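Local coordinates for peptide ABC transporter, peptide-binding protein (Thermus thermophilus, PDB 2D5W) that binds oligopeptides, such as the pentapeptide it holds here, and probably delivers them to an ABC transporter for uptake, at residues A[554-564]-A[573-581]. Sequence-based numbering, arbitrary orientation.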
loop_
_atom_site.group_PDB
_atom_site.type_symbol
_atom_site.label_atom_id
_atom_site.label_comp_id
_atom_site.label_asym_id
_atom_site.label_seq_id
_atom_site.Cartn_x
_atom_site.Cartn_y
_atom_site.Cartn_z
ATOM N N TYR A 554 -7.424 2.232 16.378
ATOM C CA TYR A 554 -8.142 3.450 16.032
ATOM C C TYR A 554 -8.669 4.106 17.294
ATOM O O TYR A 554 -9.233 3.433 18.159
ATOM C CB TYR A 554 -9.311 3.156 15.088
ATOM C CG TYR A 554 -8.876 2.742 13.706
ATOM C CD1 TYR A 554 -8.889 1.405 13.321
ATOM C CD2 TYR A 554 -8.415 3.689 12.793
ATOM C CE1 TYR A 554 -8.454 1.020 12.058
ATOM C CE2 TYR A 554 -7.977 3.315 11.533
ATOM C CZ TYR A 554 -7.999 1.982 11.173
ATOM O OH TYR A 554 -7.562 1.611 9.924
ATOM N N VAL A 555 -8.457 5.412 17.410
ATOM C CA VAL A 555 -8.938 6.180 18.554
ATOM C C VAL A 555 -9.968 7.119 17.951
ATOM O O VAL A 555 -9.648 7.930 17.079
ATOM C CB VAL A 555 -7.801 6.973 19.220
ATOM C CG1 VAL A 555 -8.327 7.699 20.456
ATOM C CG2 VAL A 555 -6.677 6.021 19.608
ATOM N N VAL A 556 -11.208 7.003 18.417
ATOM C CA VAL A 556 -12.307 7.778 17.861
ATOM C C VAL A 556 -13.090 8.532 18.927
ATOM O O VAL A 556 -13.555 7.939 19.900
ATOM C CB VAL A 556 -13.262 6.832 17.094
ATOM C CG1 VAL A 556 -14.370 7.623 16.422
ATOM C CG2 VAL A 556 -12.477 6.023 16.069
ATOM N N ARG A 557 -13.249 9.836 18.737
ATOM C CA ARG A 557 -13.979 10.643 19.704
ATOM C C ARG A 557 -15.432 10.208 19.796
ATOM O O ARG A 557 -16.075 9.916 18.785
ATOM C CB ARG A 557 -13.936 12.124 19.329
ATOM C CG ARG A 557 -14.435 13.033 20.452
ATOM C CD ARG A 557 -14.683 14.456 19.990
ATOM N NE ARG A 557 -13.514 15.071 19.366
ATOM C CZ ARG A 557 -12.428 15.479 20.017
ATOM N NH1 ARG A 557 -12.339 15.345 21.335
ATOM N NH2 ARG A 557 -11.431 16.037 19.348
ATOM N N LYS A 558 -15.954 10.167 21.016
ATOM C CA LYS A 558 -17.342 9.787 21.201
ATOM C C LYS A 558 -18.216 10.800 20.478
ATOM O O LYS A 558 -17.930 11.998 20.479
ATOM C CB LYS A 558 -17.674 9.720 22.694
ATOM C CG LYS A 558 -16.964 8.556 23.377
ATOM C CD LYS A 558 -17.266 8.455 24.855
ATOM C CE LYS A 558 -16.587 7.231 25.452
ATOM N NZ LYS A 558 -17.122 5.945 24.909
ATOM N N GLY A 559 -19.259 10.305 19.824
ATOM C CA GLY A 559 -20.152 11.182 19.088
ATOM C C GLY A 559 -19.928 11.137 17.584
ATOM O O GLY A 559 -20.819 11.488 16.814
ATOM N N LEU A 560 -18.741 10.709 17.158
ATOM C CA LEU A 560 -18.433 10.622 15.732
ATOM C C LEU A 560 -18.906 9.276 15.210
ATOM O O LEU A 560 -18.477 8.236 15.698
ATOM C CB LEU A 560 -16.923 10.752 15.493
ATOM C CG LEU A 560 -16.509 10.798 14.015
ATOM C CD1 LEU A 560 -16.950 12.121 13.401
ATOM C CD2 LEU A 560 -15.001 10.641 13.888
ATOM N N VAL A 561 -19.792 9.286 14.221
ATOM C CA VAL A 561 -20.285 8.031 13.675
ATOM C C VAL A 561 -19.900 7.788 12.224
ATOM O O VAL A 561 -19.632 8.723 11.455
ATOM C CB VAL A 561 -21.827 7.905 13.803
ATOM C CG1 VAL A 561 -22.214 7.793 15.269
ATOM C CG2 VAL A 561 -22.509 9.089 13.147
ATOM N N ASN A 562 -19.875 6.502 11.888
ATOM C CA ASN A 562 -19.556 5.989 10.567
ATOM C C ASN A 562 -18.084 6.042 10.162
ATOM O O ASN A 562 -17.739 5.735 9.022
ATOM C CB ASN A 562 -20.456 6.652 9.521
ATOM C CG ASN A 562 -21.927 6.394 9.796
ATOM O OD1 ASN A 562 -22.289 5.340 10.321
ATOM N ND2 ASN A 562 -22.780 7.349 9.442
ATOM N N TYR A 563 -17.222 6.425 11.103
ATOM C CA TYR A 563 -15.778 6.441 10.864
ATOM C C TYR A 563 -15.403 5.027 11.301
ATOM O O TYR A 563 -14.951 4.806 12.427
ATOM C CB TYR A 563 -15.086 7.471 11.761
ATOM C CG TYR A 563 -13.619 7.660 11.438
ATOM C CD1 TYR A 563 -13.212 8.585 10.477
ATOM C CD2 TYR A 563 -12.641 6.882 12.057
ATOM C CE1 TYR A 563 -11.866 8.732 10.138
ATOM C CE2 TYR A 563 -11.294 7.017 11.726
ATOM C CZ TYR A 563 -10.914 7.941 10.766
ATOM O OH TYR A 563 -9.587 8.066 10.424
ATOM N N VAL A 564 -15.611 4.078 10.395
ATOM C CA VAL A 564 -15.396 2.664 10.668
ATOM C C VAL A 564 -14.514 1.992 9.630
ATOM O O VAL A 564 -14.595 2.296 8.439
ATOM C CB VAL A 564 -16.767 1.945 10.718
ATOM C CG1 VAL A 564 -16.590 0.440 10.866
ATOM C CG2 VAL A 564 -17.591 2.514 11.863
ATOM N N GLY A 573 -8.495 -1.808 3.803
ATOM C CA GLY A 573 -8.753 -1.892 5.223
ATOM C C GLY A 573 -8.450 -0.642 6.010
ATOM O O GLY A 573 -7.613 -0.646 6.914
ATOM N N TYR A 574 -9.110 0.444 5.647
ATOM C CA TYR A 574 -8.943 1.684 6.373
ATOM C C TYR A 574 -10.248 2.455 6.372
ATOM O O TYR A 574 -11.199 2.093 5.674
ATOM C CB TYR A 574 -7.780 2.519 5.808
ATOM C CG TYR A 574 -7.675 2.649 4.302
ATOM C CD1 TYR A 574 -6.448 2.954 3.713
ATOM C CD2 TYR A 574 -8.785 2.503 3.471
ATOM C CE1 TYR A 574 -6.325 3.115 2.338
ATOM C CE2 TYR A 574 -8.671 2.663 2.090
ATOM C CZ TYR A 574 -7.437 2.969 1.533
ATOM O OH TYR A 574 -7.312 3.135 0.173
ATOM N N PRO A 575 -10.336 3.496 7.203
ATOM C CA PRO A 575 -11.547 4.309 7.281
ATOM C C PRO A 575 -11.586 5.295 6.126
ATOM O O PRO A 575 -10.603 5.440 5.399
ATOM C CB PRO A 575 -11.395 5.007 8.626
ATOM C CG PRO A 575 -9.921 5.222 8.707
ATOM C CD PRO A 575 -9.351 3.912 8.219
ATOM N N GLY A 576 -12.728 5.952 5.944
ATOM C CA GLY A 576 -12.846 6.947 4.895
ATOM C C GLY A 576 -13.392 6.494 3.554
ATOM O O GLY A 576 -13.445 7.288 2.616
ATOM N N TRP A 577 -13.800 5.232 3.462
ATOM C CA TRP A 577 -14.344 4.672 2.226
ATOM C C TRP A 577 -15.809 5.080 2.035
ATOM O O TRP A 577 -16.410 4.818 0.991
ATOM C CB TRP A 577 -14.233 3.145 2.272
ATOM C CG TRP A 577 -14.820 2.584 3.525
ATOM C CD1 TRP A 577 -14.202 2.442 4.736
ATOM C CD2 TRP A 577 -16.186 2.211 3.730
ATOM N NE1 TRP A 577 -15.101 2.013 5.682
ATOM C CE2 TRP A 577 -16.328 1.864 5.090
ATOM C CE3 TRP A 577 -17.308 2.143 2.894
ATOM C CZ2 TRP A 577 -17.552 1.454 5.634
ATOM C CZ3 TRP A 577 -18.521 1.737 3.436
ATOM C CH2 TRP A 577 -18.631 1.398 4.793
ATOM N N ASN A 578 -16.370 5.719 3.058
ATOM C CA ASN A 578 -17.761 6.184 3.074
ATOM C C ASN A 578 -17.724 7.593 3.655
ATOM O O ASN A 578 -18.593 7.982 4.438
ATOM C CB ASN A 578 -18.580 5.282 3.999
ATOM C CG ASN A 578 -18.089 5.336 5.442
ATOM O OD1 ASN A 578 -16.910 5.591 5.698
ATOM N ND2 ASN A 578 -18.987 5.090 6.389
ATOM N N ALA A 579 -16.721 8.361 3.246
ATOM C CA ALA A 579 -16.497 9.700 3.776
ATOM C C ALA A 579 -17.664 10.676 3.773
ATOM O O ALA A 579 -17.695 11.595 4.593
ATOM C CB ALA A 579 -15.292 10.329 3.083
ATOM N N TRP A 580 -18.618 10.485 2.870
ATOM C CA TRP A 580 -19.770 11.378 2.786
ATOM C C TRP A 580 -20.784 11.212 3.916
ATOM O O TRP A 580 -21.669 12.052 4.073
ATOM C CB TRP A 580 -20.477 11.194 1.439
ATOM C CG TRP A 580 -20.938 9.788 1.209
ATOM C CD1 TRP A 580 -22.134 9.240 1.579
ATOM C CD2 TRP A 580 -20.181 8.732 0.610
ATOM N NE1 TRP A 580 -22.165 7.906 1.248
ATOM C CE2 TRP A 580 -20.978 7.567 0.653
ATOM C CE3 TRP A 580 -18.902 8.656 0.042
ATOM C CZ2 TRP A 580 -20.536 6.337 0.149
ATOM C CZ3 TRP A 580 -18.462 7.434 -0.459
ATOM C CH2 TRP A 580 -19.278 6.292 -0.401
ATOM N N GLU A 581 -20.676 10.140 4.695
ATOM C CA GLU A 581 -21.626 9.929 5.787
ATOM C C GLU A 581 -20.998 9.960 7.174
ATOM O O GLU A 581 -21.621 9.548 8.151
ATOM C CB GLU A 581 -22.402 8.619 5.581
ATOM C CG GLU A 581 -21.542 7.417 5.254
ATOM C CD GLU A 581 -22.350 6.142 5.071
ATOM O OE1 GLU A 581 -23.485 6.211 4.551
ATOM O OE2 GLU A 581 -21.839 5.065 5.431
HETATM O O HOH W 1 -7.770 -0.971 9.437
HETATM O O HOH W 2 -14.941 5.009 7.483
#
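Pro575 packs against two tyrosines, and this is the tight part of the contact. Its CB sits over one face of the Tyr563 ring, 3.8 Å from the centroid, in a CH-pi contact. Its CG lies 3.3 Å from Tyr563 OH, which is hydrogen-bonded to Thr270 O. Tyr563 CG is anti to the backbone N (chi1 -173°), which brings the ring back to the proline although the CB of Tyr563 points away. On the Tyr554 side, Pro575 CD lies 3.6 Å from Tyr554 CE2.

Beyond the proline the contact is polar. Trp577 NE1 donates to Val564 O at 2.8 Å, and the acceptor lies at the indole edge, tilted 16° from the ring plane. Asn578 ND2 donates to Asn562 O at 3.0 Å, in the carbonyl plane and on a lone pair. The same ND2 also donates to Glu581 OE2 at 3.0 Å, with the bond on the anti lone pair of the carboxylate. Asn562 ND2 returns a nearly straight bond (171°) to Glu581 O, and Asn562 OD1 accepts from Lys592 N. A leucine in place of Asn578 would probably leave Asn562 O and Glu581 OE2 without this shared donor.

Two waters complete the contact. One bridges Tyr554 OH and Gly573 O, lying in the plane of the tyrosine ring. A second accepts from Gly576 N and lies within hydrogen-bonding distance of Val564 O and Asn578 OD1. The solvent side is at Glu581, which is partly exposed, but its OE2 also accepts from Trp593 NE1.

This is the C-terminal part of a family 5 solute-binding protein. The segment 573-581 is a loop leading to strand 583-584, which pairs antiparallel with strand 560-561. Helix 31-40 touches Tyr563, Tyr574 and Trp577. Tyr574 packs on a basic side chain of the bound peptide, while Tyr554 rests on Val298 of strand 293-308.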